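Local coordinates for NDP-rhamnosyltransferase (Saccharopolyspora spinosa, PDB 3TSA), which is a glycosyltransferase of the GT-B fold, in which two Rossmann-like domains face each other across a cleft, at residues L140-V145 / D190-A195; A195-V200 / A377-T382; T301-G306 / F319-N324. One frame throughout, in Å; residues are numbered along the deposited sequence.

Contact 1 (L140-V145 / D190-A195); sequences LHRWGV and DAPQGA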
# COMPACT_ATOMS: atom_id res chain seq x y z
N LEU A 140 -18.66 -5.21 9.25
CA LEU A 140 -17.90 -4.70 10.38
C LEU A 140 -16.51 -5.40 10.38
O LEU A 140 -16.37 -6.56 9.99
CB LEU A 140 -18.61 -4.99 11.75
CG LEU A 140 -19.77 -4.04 12.10
CD1 LEU A 140 -20.08 -4.23 13.62
CD2 LEU A 140 -19.46 -2.58 11.73
N HIS A 141 -15.50 -4.67 10.84
CA HIS A 141 -14.13 -5.24 10.97
C HIS A 141 -13.56 -5.09 12.38
O HIS A 141 -13.35 -3.97 12.85
CB HIS A 141 -13.21 -4.51 9.96
CG HIS A 141 -11.92 -5.22 9.73
ND1 HIS A 141 -10.86 -5.10 10.60
CD2 HIS A 141 -11.52 -6.08 8.75
CE1 HIS A 141 -9.85 -5.85 10.17
NE2 HIS A 141 -10.23 -6.47 9.07
N ARG A 142 -13.26 -6.21 13.03
CA ARG A 142 -12.57 -6.19 14.30
C ARG A 142 -11.09 -5.96 14.07
O ARG A 142 -10.51 -6.52 13.13
CB ARG A 142 -12.74 -7.54 15.00
CG ARG A 142 -14.16 -7.63 15.53
CD ARG A 142 -14.46 -9.04 16.07
NE ARG A 142 -15.80 -8.96 16.75
CZ ARG A 142 -16.64 -10.01 16.77
NH1 ARG A 142 -16.25 -11.23 16.28
NH2 ARG A 142 -17.88 -9.86 17.30
N TRP A 143 -10.49 -5.18 14.95
CA TRP A 143 -9.00 -5.09 14.90
C TRP A 143 -8.33 -6.22 15.68
O TRP A 143 -7.13 -6.51 15.50
CB TRP A 143 -8.55 -3.71 15.38
CG TRP A 143 -8.87 -3.57 16.85
CD1 TRP A 143 -8.10 -4.00 17.87
CD2 TRP A 143 -10.09 -3.15 17.40
NE1 TRP A 143 -8.74 -3.82 19.07
CE2 TRP A 143 -9.97 -3.29 18.82
CE3 TRP A 143 -11.26 -2.59 16.86
CZ2 TRP A 143 -10.99 -2.94 19.69
CZ3 TRP A 143 -12.29 -2.23 17.73
CH2 TRP A 143 -12.14 -2.41 19.16
N GLY A 144 -9.09 -6.87 16.55
CA GLY A 144 -8.51 -7.92 17.39
C GLY A 144 -9.52 -8.38 18.46
O GLY A 144 -10.64 -8.70 18.12
N VAL A 145 -9.10 -8.42 19.72
CA VAL A 145 -10.02 -8.76 20.83
C VAL A 145 -11.10 -7.66 20.88
O VAL A 145 -10.78 -6.46 20.71
CB VAL A 145 -9.27 -8.87 22.16
CG1 VAL A 145 -10.25 -9.09 23.30
CG2 VAL A 145 -8.30 -10.06 22.09
N ASP A 190 -18.03 -12.94 24.97
CA ASP A 190 -19.31 -12.34 24.57
C ASP A 190 -19.36 -11.60 23.26
O ASP A 190 -20.39 -10.94 22.92
CB ASP A 190 -19.88 -11.47 25.73
CG ASP A 190 -19.03 -10.33 26.05
OD1 ASP A 190 -17.95 -10.16 25.42
OD2 ASP A 190 -19.44 -9.54 26.94
N ALA A 191 -18.31 -11.74 22.46
CA ALA A 191 -18.32 -11.14 21.13
C ALA A 191 -19.13 -12.02 20.16
O ALA A 191 -18.85 -13.22 20.09
CB ALA A 191 -16.81 -11.02 20.63
N PRO A 192 -20.10 -11.43 19.43
CA PRO A 192 -20.94 -12.17 18.49
C PRO A 192 -20.06 -12.86 17.47
O PRO A 192 -18.92 -12.39 17.24
CB PRO A 192 -21.71 -11.01 17.80
CG PRO A 192 -22.05 -10.15 18.91
CD PRO A 192 -20.56 -10.03 19.50
N GLN A 193 -20.52 -13.95 16.86
CA GLN A 193 -19.69 -14.67 15.90
C GLN A 193 -19.29 -13.77 14.67
O GLN A 193 -20.10 -12.98 14.15
CB GLN A 193 -20.39 -15.94 15.41
CG GLN A 193 -19.56 -16.75 14.39
CD GLN A 193 -20.29 -17.93 13.88
OE1 GLN A 193 -21.29 -18.36 14.49
NE2 GLN A 193 -19.81 -18.50 12.75
N GLY A 194 -18.04 -13.83 14.27
CA GLY A 194 -17.60 -13.15 13.06
C GLY A 194 -16.84 -14.13 12.16
O GLY A 194 -16.28 -15.15 12.61
N ALA A 195 -16.82 -13.82 10.90
CA ALA A 195 -16.14 -14.64 9.91
C ALA A 195 -14.59 -14.47 10.05
O ALA A 195 -14.12 -13.33 10.26
CB ALA A 195 -16.59 -14.18 8.51
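The side chain of Arg142 leaves its backbone with CG beside N and opposite the carbonyl carbon (chi1 -74°). From CG to NE the chain runs extended. This carries the flat guanidinium to the loop 190-195, to the carbonyl of Pro192. Both terminal nitrogens then turn to the same oxygen. Arg142 NH2 makes the stronger hydrogen bond, 2.7 Å to Pro192 O with an N-H...O angle of 153°. Arg142 NH1 adds a weak, more bent one of 3.1 Å to Pro192 O. The oxygen sits at the edge of the guanidinium, close to its plane. Seen from the acceptor, NH2 arrives bent, at a C=O...N angle of 133° and tilted out of the carbonyl plane.

Apolar atoms complete the fit. The methyl CB of Ala191 lies over one face of the guanidinium, toward its rim, 3.7 Å from Arg142 NH2. Pro192 CD lies 3.5 Å from Arg142 NH2.

Arg142 follows strand 138-141 of the N-terminal sheet, and the loop 190-195 leads into edge strand 195-196. Strand 177-180 lies between these two strands. Its Asp180 forms a salt bridge with Arg142 NH1, and Asp146 forms another with Arg142 NE. A bound magnesium ion lies about 6 Å from the Ala191 side chain.

The guanidinium is therefore gripped by two carboxylates and one carbonyl. All three nitrogens have partners, which should fix its rotation. The two aspartates probably offset the charge of this buried arginine, and the carbonyl ties the loop to it.

Contact 2 (A195-V200 / A377-T382); sequences APVQYV and AALVRT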
# COMPACT_ATOMS: atom_id res chain seq x y z
N ALA A 195 -16.82 -13.82 10.90
CA ALA A 195 -16.14 -14.64 9.91
C ALA A 195 -14.59 -14.47 10.05
O ALA A 195 -14.12 -13.33 10.26
CB ALA A 195 -16.59 -14.18 8.51
N PRO A 196 -13.81 -15.58 9.95
CA PRO A 196 -12.35 -15.47 10.11
C PRO A 196 -11.72 -14.74 8.96
O PRO A 196 -12.10 -15.00 7.82
CB PRO A 196 -11.84 -16.94 10.19
CG PRO A 196 -13.04 -17.79 9.49
CD PRO A 196 -14.29 -16.96 9.70
N VAL A 197 -10.75 -13.86 9.27
CA VAL A 197 -9.85 -13.36 8.22
C VAL A 197 -8.44 -13.43 8.78
O VAL A 197 -8.20 -12.89 9.87
CB VAL A 197 -10.25 -11.94 7.68
CG1 VAL A 197 -10.26 -10.80 8.80
CG2 VAL A 197 -9.33 -11.51 6.56
N GLN A 198 -7.50 -14.04 8.06
CA GLN A 198 -6.12 -14.23 8.56
C GLN A 198 -5.39 -12.87 8.74
O GLN A 198 -5.35 -12.01 7.81
CB GLN A 198 -5.31 -15.11 7.56
CG GLN A 198 -4.03 -15.52 8.15
CD GLN A 198 -3.27 -16.51 7.34
OE1 GLN A 198 -3.84 -17.44 6.71
NE2 GLN A 198 -1.98 -16.40 7.43
N TYR A 199 -4.80 -12.69 9.93
CA TYR A 199 -3.99 -11.48 10.22
C TYR A 199 -2.77 -11.54 9.29
O TYR A 199 -2.06 -12.55 9.30
CB TYR A 199 -3.58 -11.49 11.73
CG TYR A 199 -2.72 -10.27 11.99
CD1 TYR A 199 -3.30 -8.96 11.98
CD2 TYR A 199 -1.37 -10.40 12.12
CE1 TYR A 199 -2.51 -7.82 12.11
CE2 TYR A 199 -0.57 -9.26 12.31
CZ TYR A 199 -1.13 -7.99 12.28
OH TYR A 199 -0.26 -6.88 12.41
N VAL A 200 -2.50 -10.42 8.59
CA VAL A 200 -1.27 -10.30 7.80
C VAL A 200 -0.53 -9.17 8.46
O VAL A 200 -1.05 -8.08 8.58
CB VAL A 200 -1.60 -9.87 6.37
CG1 VAL A 200 -0.29 -9.56 5.62
CG2 VAL A 200 -2.28 -11.04 5.70
N ALA A 377 -7.09 -11.99 0.74
CA ALA A 377 -7.45 -12.20 -0.68
C ALA A 377 -8.70 -13.10 -0.86
O ALA A 377 -9.57 -12.86 -1.72
CB ALA A 377 -6.29 -12.80 -1.43
N ALA A 378 -8.78 -14.15 -0.04
CA ALA A 378 -9.91 -15.03 -0.05
C ALA A 378 -11.22 -14.39 0.43
O ALA A 378 -12.26 -14.73 -0.06
CB ALA A 378 -9.56 -16.33 0.73
N LEU A 379 -11.17 -13.38 1.29
CA LEU A 379 -12.32 -12.69 1.71
C LEU A 379 -12.92 -11.81 0.65
O LEU A 379 -14.08 -11.44 0.80
CB LEU A 379 -12.09 -11.80 2.98
CG LEU A 379 -12.33 -12.51 4.33
CD1 LEU A 379 -13.77 -12.80 4.55
CD2 LEU A 379 -11.45 -13.77 4.47
N VAL A 380 -12.14 -11.35 -0.35
CA VAL A 380 -12.74 -10.47 -1.36
C VAL A 380 -14.06 -11.03 -1.98
O VAL A 380 -15.05 -10.30 -2.08
CB VAL A 380 -11.73 -10.17 -2.48
CG1 VAL A 380 -12.39 -9.30 -3.58
CG2 VAL A 380 -10.51 -9.46 -1.84
N ARG A 381 -14.12 -12.32 -2.26
CA ARG A 381 -15.37 -13.00 -2.69
C ARG A 381 -16.54 -12.86 -1.70
O ARG A 381 -17.69 -12.56 -2.10
CB ARG A 381 -15.05 -14.48 -2.99
CG ARG A 381 -16.25 -15.38 -3.13
CD ARG A 381 -17.14 -15.11 -4.36
NE ARG A 381 -16.54 -15.56 -5.62
CZ ARG A 381 -16.16 -16.82 -5.89
NH1 ARG A 381 -15.65 -17.12 -7.08
NH2 ARG A 381 -16.28 -17.77 -4.96
N THR A 382 -16.28 -13.08 -0.42
CA THR A 382 -17.31 -12.87 0.55
C THR A 382 -17.87 -11.45 0.46
O THR A 382 -19.09 -11.27 0.52
CB THR A 382 -16.83 -13.24 1.98
OG1 THR A 382 -16.27 -14.53 1.87
CG2 THR A 382 -17.96 -13.30 2.93
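Leu379 packs against Val197 where the C-terminal helix of a GT-B fold meets the N-terminal domain. Strand 195-196 is an edge strand of the N-terminal parallel sheet. Helix 376-385 comes from the far end of the chain and crosses back onto that domain, as in other GT-B enzymes.

The apolar contact is small and rests on one pair. Val197 CG2 lies 3.7 Å from Leu379 CD2 and 3.9 Å from Leu379 CG. Val197 CB is 4.0 Å from Leu379 CG, so the leucine branch point sits against one flank of the valine. The two side chains cross obliquely. In Val197, CG1 lies in the crowded position between N and the carbonyl carbon (chi1 60°), which leaves CG2 opposite N and facing the helix. Leu379 sends CD2, rather than CD1, to the segment 195-200. Leu179 of the neighbouring strand 177-180 touches both Val197 and Leu379 and widens the apolar patch.

The backbone hydrogen bonds of the segment 195-200 go to other parts of the chain: Ala195 and Val197 pair with Asp180 in strand 177-180, while Gln198 pairs with Pro374 just before the helix. The second subunit also reaches this region: its Gln26 packs on Val200 and its Ser28 on Ala377.

One contact to a polar atom remains between the two segments. The methyl Leu379 CD2 rests 3.6 Å from the carbonyl oxygen of Pro196, beside its contact with Val197.

Contact 3 (T301-G306 / F319-N324); sequences TATRLG and FDYARN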
# COMPACT_ATOMS: atom_id res chain seq x y z
N THR A 301 1.34 -9.61 15.33
CA THR A 301 2.51 -9.89 14.51
C THR A 301 3.38 -10.87 15.28
O THR A 301 3.86 -11.86 14.70
CB THR A 301 3.29 -8.62 14.18
OG1 THR A 301 2.51 -7.81 13.31
CG2 THR A 301 4.62 -8.91 13.52
N ALA A 302 3.61 -10.60 16.59
CA ALA A 302 4.35 -11.51 17.41
C ALA A 302 3.67 -12.92 17.38
O ALA A 302 4.37 -13.93 17.16
CB ALA A 302 4.53 -10.99 18.85
N THR A 303 2.36 -12.95 17.57
CA THR A 303 1.64 -14.24 17.76
C THR A 303 1.72 -15.02 16.42
O THR A 303 2.09 -16.22 16.40
CB THR A 303 0.21 -13.97 18.17
OG1 THR A 303 0.29 -13.44 19.47
CG2 THR A 303 -0.58 -15.29 18.27
N ARG A 304 1.52 -14.31 15.31
CA ARG A 304 1.65 -14.90 13.95
C ARG A 304 3.00 -15.60 13.73
O ARG A 304 3.09 -16.69 13.11
CB ARG A 304 1.34 -13.83 12.85
CG ARG A 304 1.58 -14.31 11.44
CD ARG A 304 0.76 -15.54 11.01
NE ARG A 304 1.16 -15.95 9.66
CZ ARG A 304 2.16 -16.79 9.39
NH1 ARG A 304 2.88 -17.34 10.37
NH2 ARG A 304 2.43 -17.07 8.10
N LEU A 305 4.08 -15.02 14.28
CA LEU A 305 5.41 -15.48 14.09
C LEU A 305 5.87 -16.48 15.20
O LEU A 305 7.03 -16.89 15.26
CB LEU A 305 6.34 -14.25 13.96
CG LEU A 305 6.22 -13.34 12.73
CD1 LEU A 305 7.24 -12.18 12.87
CD2 LEU A 305 6.48 -14.24 11.53
N GLY A 306 4.98 -16.78 16.14
CA GLY A 306 5.19 -17.78 17.22
C GLY A 306 6.11 -17.22 18.34
O GLY A 306 6.77 -17.98 19.01
N PHE A 319 -6.30 -5.60 28.39
CA PHE A 319 -6.41 -6.54 29.52
C PHE A 319 -6.92 -7.88 29.14
O PHE A 319 -6.40 -8.87 29.61
CB PHE A 319 -7.33 -5.90 30.63
CG PHE A 319 -6.70 -4.61 31.12
CD1 PHE A 319 -5.68 -4.69 32.08
CD2 PHE A 319 -7.07 -3.38 30.56
CE1 PHE A 319 -4.98 -3.47 32.50
CE2 PHE A 319 -6.39 -2.17 30.97
CZ PHE A 319 -5.33 -2.25 31.88
N ASP A 320 -7.98 -7.93 28.32
CA ASP A 320 -8.49 -9.18 27.78
C ASP A 320 -7.45 -9.92 26.97
O ASP A 320 -7.22 -11.10 27.25
CB ASP A 320 -9.74 -8.87 26.92
CG ASP A 320 -10.91 -8.46 27.81
OD1 ASP A 320 -11.49 -9.40 28.42
OD2 ASP A 320 -11.20 -7.28 27.92
N TYR A 321 -6.79 -9.23 26.03
CA TYR A 321 -5.77 -9.94 25.25
C TYR A 321 -4.68 -10.45 26.18
O TYR A 321 -4.26 -11.58 26.07
CB TYR A 321 -5.11 -9.01 24.25
CG TYR A 321 -4.03 -9.67 23.53
CD1 TYR A 321 -4.32 -10.54 22.49
CD2 TYR A 321 -2.69 -9.42 23.86
CE1 TYR A 321 -3.26 -11.22 21.78
CE2 TYR A 321 -1.63 -10.06 23.19
CZ TYR A 321 -1.94 -10.95 22.16
OH TYR A 321 -0.96 -11.59 21.43
N ALA A 322 -4.22 -9.61 27.10
CA ALA A 322 -3.13 -10.03 27.97
C ALA A 322 -3.47 -11.29 28.82
O ALA A 322 -2.64 -12.20 28.92
CB ALA A 322 -2.65 -8.86 28.90
N ARG A 323 -4.65 -11.29 29.45
CA ARG A 323 -5.12 -12.38 30.25
C ARG A 323 -5.28 -13.66 29.38
O ARG A 323 -4.88 -14.77 29.83
CB ARG A 323 -6.47 -12.06 30.95
CG ARG A 323 -6.36 -11.12 32.13
CD ARG A 323 -7.72 -11.14 32.90
NE ARG A 323 -8.88 -10.74 32.06
CZ ARG A 323 -9.42 -9.52 32.17
NH1 ARG A 323 -8.84 -8.65 32.97
NH2 ARG A 323 -10.46 -9.18 31.45
N ASN A 324 -5.75 -13.46 28.18
CA ASN A 324 -6.09 -14.66 27.42
C ASN A 324 -4.84 -15.24 26.81
O ASN A 324 -4.67 -16.47 26.77
CB ASN A 324 -7.12 -14.32 26.34
CG ASN A 324 -8.50 -13.90 26.97
OD1 ASN A 324 -8.73 -13.97 28.21
ND2 ASN A 324 -9.34 -13.36 26.10
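Two helices of the C-terminal Rossmann-like domain meet here through their side chains. Helix 296-304 is the connection of a beta-alpha-beta crossover between strands 289-292 and 309-311. Helix 318-327 leads on from there to strand 331-333. Thr303 and Tyr321 make the contact, with the hydroxyls Thr303 OG1 and Tyr321 OH 3.0 Å apart. Tyr321 CG stands opposite its backbone N (chi1 176°), and this sends the ring out from its helix toward the other one. The threonine oxygen lies at the edge of the ring, near its plane.

Both hydroxyls have further partners. Gln309 NE2 bonds to Tyr321 OH. The main partner of Thr303 OG1 is Ala299 O, one turn back. Gln309 OE1 is also near, but the one hydroxyl proton can serve only one of them at a time. These buried oxygens thus share a small polar network.

Just beyond Thr303 the helix ends in a Schellman motif. Gly306 takes positive phi there, and its N bonds back to Thr303 O.

Gln309 begins strand 309-311, so the network ties both helices to that strand. Thr303 also packs on Leu366 and Ile370 of helix 358-371, while Tyr321 lies against Ala299 and Phe300 of helix 296-304.

How the contacts relate
Contact 1 comes first along the chain and runs straight into contact 2 through the shared Ala195. Their centres are 13 Å apart, and both reach the N-terminal parallel sheet. Contact 3 lies in the C-terminal domain, in the part of the chain between the two segments of contact 2. Its centre is 16 Å from that of contact 1 and 20 Å from that of contact 2. Links between the domains include these. Val145 packs on Asp320 and Tyr321, and Tyr199 OH probably hydrogen-bonds to Thr301 OG1. Contacts 1 and 3 lie within their own domains close to the junction, and contact 2 joins the returning C-terminal helix to the first domain.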